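Local coordinates for nickel ABC transporter (Nickel-binding protein) (Bacillus halodurans, PDB 3T66), which probably acts as the extracellular solute-binding component of an ABC importer, with nickel or peptides as possible cargo, at residues S412-P416 / E417-I421. Residues are numbered along the deposited sequence; the frame is centred on the assembly and turned at random.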
ATOM      1  N   SER A 412      20.420 -12.162  -0.828  1.00 68.15           N
ATOM      2  CA  SER A 412      21.588 -12.356   0.030  1.00 68.34           C
ATOM      3  C   SER A 412      22.206 -10.977   0.395  1.00 68.31           C
ATOM      4  O   SER A 412      23.430 -10.808   0.447  1.00 68.60           O
ATOM      5  CB  SER A 412      22.598 -13.305  -0.655  1.00 68.06           C
ATOM      6  N   VAL A 413      21.327  -9.997   0.634  1.00 68.29           N
ATOM      7  CA  VAL A 413      21.698  -8.602   0.944  1.00 67.51           C
ATOM      8  C   VAL A 413      22.251  -8.545   2.332  1.00 67.46           C
ATOM      9  O   VAL A 413      21.567  -8.950   3.295  1.00 67.68           O
ATOM     10  CB  VAL A 413      20.475  -7.656   1.011  1.00 67.43           C
ATOM     11  CG1 VAL A 413      20.938  -6.228   1.280  1.00 65.87           C
ATOM     12  CG2 VAL A 413      19.535  -7.769  -0.251  1.00 67.22           C
ATOM     13  N   ASN A 414      23.462  -8.016   2.466  1.00 67.11           N
ATOM     14  CA  ASN A 414      24.031  -7.932   3.798  1.00 66.92           C
ATOM     15  C   ASN A 414      25.101  -6.871   3.939  1.00 66.36           C
ATOM     16  O   ASN A 414      26.284  -7.150   3.930  1.00 65.99           O
ATOM     17  CB  ASN A 414      24.468  -9.338   4.260  1.00 67.44           C
ATOM     18  CG  ASN A 414      25.448  -9.311   5.412  1.00 67.67           C
ATOM     19  OD1 ASN A 414      26.460 -10.004   5.353  1.00 67.93           O
ATOM     20  ND2 ASN A 414      25.156  -8.532   6.465  1.00 67.56           N
ATOM     21  N   ASP A 415      24.642  -5.641   4.099  1.00 65.91           N
ATOM     22  CA  ASP A 415      25.524  -4.506   4.191  1.00 65.23           C
ATOM     23  C   ASP A 415      25.471  -3.961   5.619  1.00 64.63           C
ATOM     24  O   ASP A 415      24.416  -3.500   6.075  1.00 64.93           O
ATOM     25  CB  ASP A 415      25.065  -3.460   3.201  1.00 64.91           C
ATOM     26  CG  ASP A 415      26.016  -2.324   3.079  1.00 65.97           C
ATOM     27  OD1 ASP A 415      26.281  -2.002   1.894  1.00 67.55           O
ATOM     28  OD2 ASP A 415      26.479  -1.757   4.128  1.00 64.56           O
ATOM     29  N   PRO A 416      26.614  -4.009   6.329  1.00 63.75           N
ATOM     30  CA  PRO A 416      26.610  -3.730   7.771  1.00 62.45           C
ATOM     31  C   PRO A 416      26.204  -2.306   8.086  1.00 60.47           C
ATOM     32  O   PRO A 416      25.490  -2.100   9.049  1.00 60.41           O
ATOM     33  CB  PRO A 416      28.056  -4.018   8.201  1.00 62.52           C
ATOM     34  CG  PRO A 416      28.595  -4.914   7.088  1.00 63.48           C
ATOM     35  CD  PRO A 416      27.962  -4.368   5.852  1.00 63.53           C
ATOM     36  N   GLU A 417      26.611  -1.339   7.285  1.00 58.72           N
ATOM     37  CA  GLU A 417      26.145   0.034   7.536  1.00 58.25           C
ATOM     38  C   GLU A 417      24.595   0.110   7.588  1.00 57.23           C
ATOM     39  O   GLU A 417      24.025   0.485   8.615  1.00 57.44           O
ATOM     40  CB  GLU A 417      26.763   1.042   6.549  1.00 58.40           C
ATOM     41  CG  GLU A 417      25.935   2.301   6.334  1.00 59.91           C
ATOM     42  CD  GLU A 417      26.741   3.494   5.812  1.00 64.31           C
ATOM     43  OE1 GLU A 417      26.570   4.581   6.399  1.00 66.45           O
ATOM     44  OE2 GLU A 417      27.530   3.371   4.825  1.00 66.34           O
ATOM     45  N   LEU A 418      23.943  -0.289   6.494  1.00 55.39           N
ATOM     46  CA  LEU A 418      22.505  -0.542   6.447  1.00 54.08           C
ATOM     47  C   LEU A 418      21.938  -1.354   7.620  1.00 53.51           C
ATOM     48  O   LEU A 418      21.030  -0.905   8.320  1.00 53.68           O
ATOM     49  CB  LEU A 418      22.125  -1.229   5.132  1.00 53.29           C
ATOM     50  CG  LEU A 418      20.639  -1.335   4.802  1.00 52.35           C
ATOM     51  CD1 LEU A 418      19.932  -0.010   4.944  1.00 52.22           C
ATOM     52  CD2 LEU A 418      20.476  -1.808   3.383  1.00 54.13           C
ATOM     53  N   THR A 419      22.456  -2.548   7.826  1.00 52.34           N
ATOM     54  CA  THR A 419      22.065  -3.296   8.971  1.00 51.81           C
ATOM     55  C   THR A 419      22.165  -2.466  10.242  1.00 52.40           C
ATOM     56  O   THR A 419      21.328  -2.592  11.166  1.00 51.98           O
ATOM     57  CB  THR A 419      22.884  -4.511   9.039  1.00 52.10           C
ATOM     58  OG1 THR A 419      22.666  -5.226   7.809  1.00 51.17           O
ATOM     59  CG2 THR A 419      22.499  -5.371  10.299  1.00 50.66           C
ATOM     60  N   GLY A 420      23.153  -1.574  10.263  1.00 52.66           N
ATOM     61  CA  GLY A 420      23.311  -0.650  11.383  1.00 53.40           C
ATOM     62  C   GLY A 420      21.998   0.078  11.628  1.00 53.93           C
ATOM     63  O   GLY A 420      21.427   0.065  12.727  1.00 54.20           O
ATOM     64  N   ILE A 421      21.502   0.697  10.567  1.00 53.81           N
ATOM     65  CA  ILE A 421      20.380   1.588  10.685  1.00 52.79           C
ATOM     66  C   ILE A 421      19.169   0.778  11.055  1.00 52.07           C
ATOM     67  O   ILE A 421      18.464   1.100  12.013  1.00 52.09           O
ATOM     68  CB  ILE A 421      20.171   2.359   9.396  1.00 52.70           C
ATOM     69  CG1 ILE A 421      21.463   3.080   9.015  1.00 51.96           C
ATOM     70  CG2 ILE A 421      19.074   3.365   9.596  1.00 53.60           C
ATOM     71  CD1 ILE A 421      21.454   3.710   7.641  1.00 53.35           C
TER
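Asp415 and Thr419, one helical turn apart, meet at the start of helix 416-426, where two hydrogen bonds converge on the carbonyl oxygen of Asp415. The backbone amide supplies the helical bond, with Thr419 N 2.8 Å from Asp415 O. The hydroxyl of the same residue adds a second bond, Thr419 OG1 to Asp415 O at 3.0 Å, approaching from above the carbonyl plane. Threonine can do this because OG1 lies beside its own backbone N (chi1 -58°), which turns the hydroxyl back toward the preceding turn. The next i to i+4 bond runs from Gly420 N to Pro416 O, 2.7 Å.

At the cap itself, aspartate suits its place because its short side chain can bring a carboxylate oxygen back to the amides of the first turn, which lack helical acceptors. Here it takes a weak, bent bond from the amide of Glu417, with Asp415 OD2 3.2 Å from Glu417 N. Its other oxygen, OD1, is hydrogen-bonded to Tyr444 OH, tying the cap to helix 431-447. Proline suits the first helical turn, since its missing N-H is not needed there and its ring holds phi near the helical value.

Nonpolar contact is slight: CB of Leu418 lies 4.2 Å from CB of Asp415, while the leucine side chain is buried against Tyr444 and Ile445. Glu417 runs extended alongside Asp415, with Glu417 OE2 5.3 Å from Asp415 OD2; the partial positive charge of the helix start probably offsets some of their mutual repulsion.

Together these features make an aspartate N-cap followed by proline at N1, a common way to begin an alpha-helix, here on the protein surface and away from the calcium site.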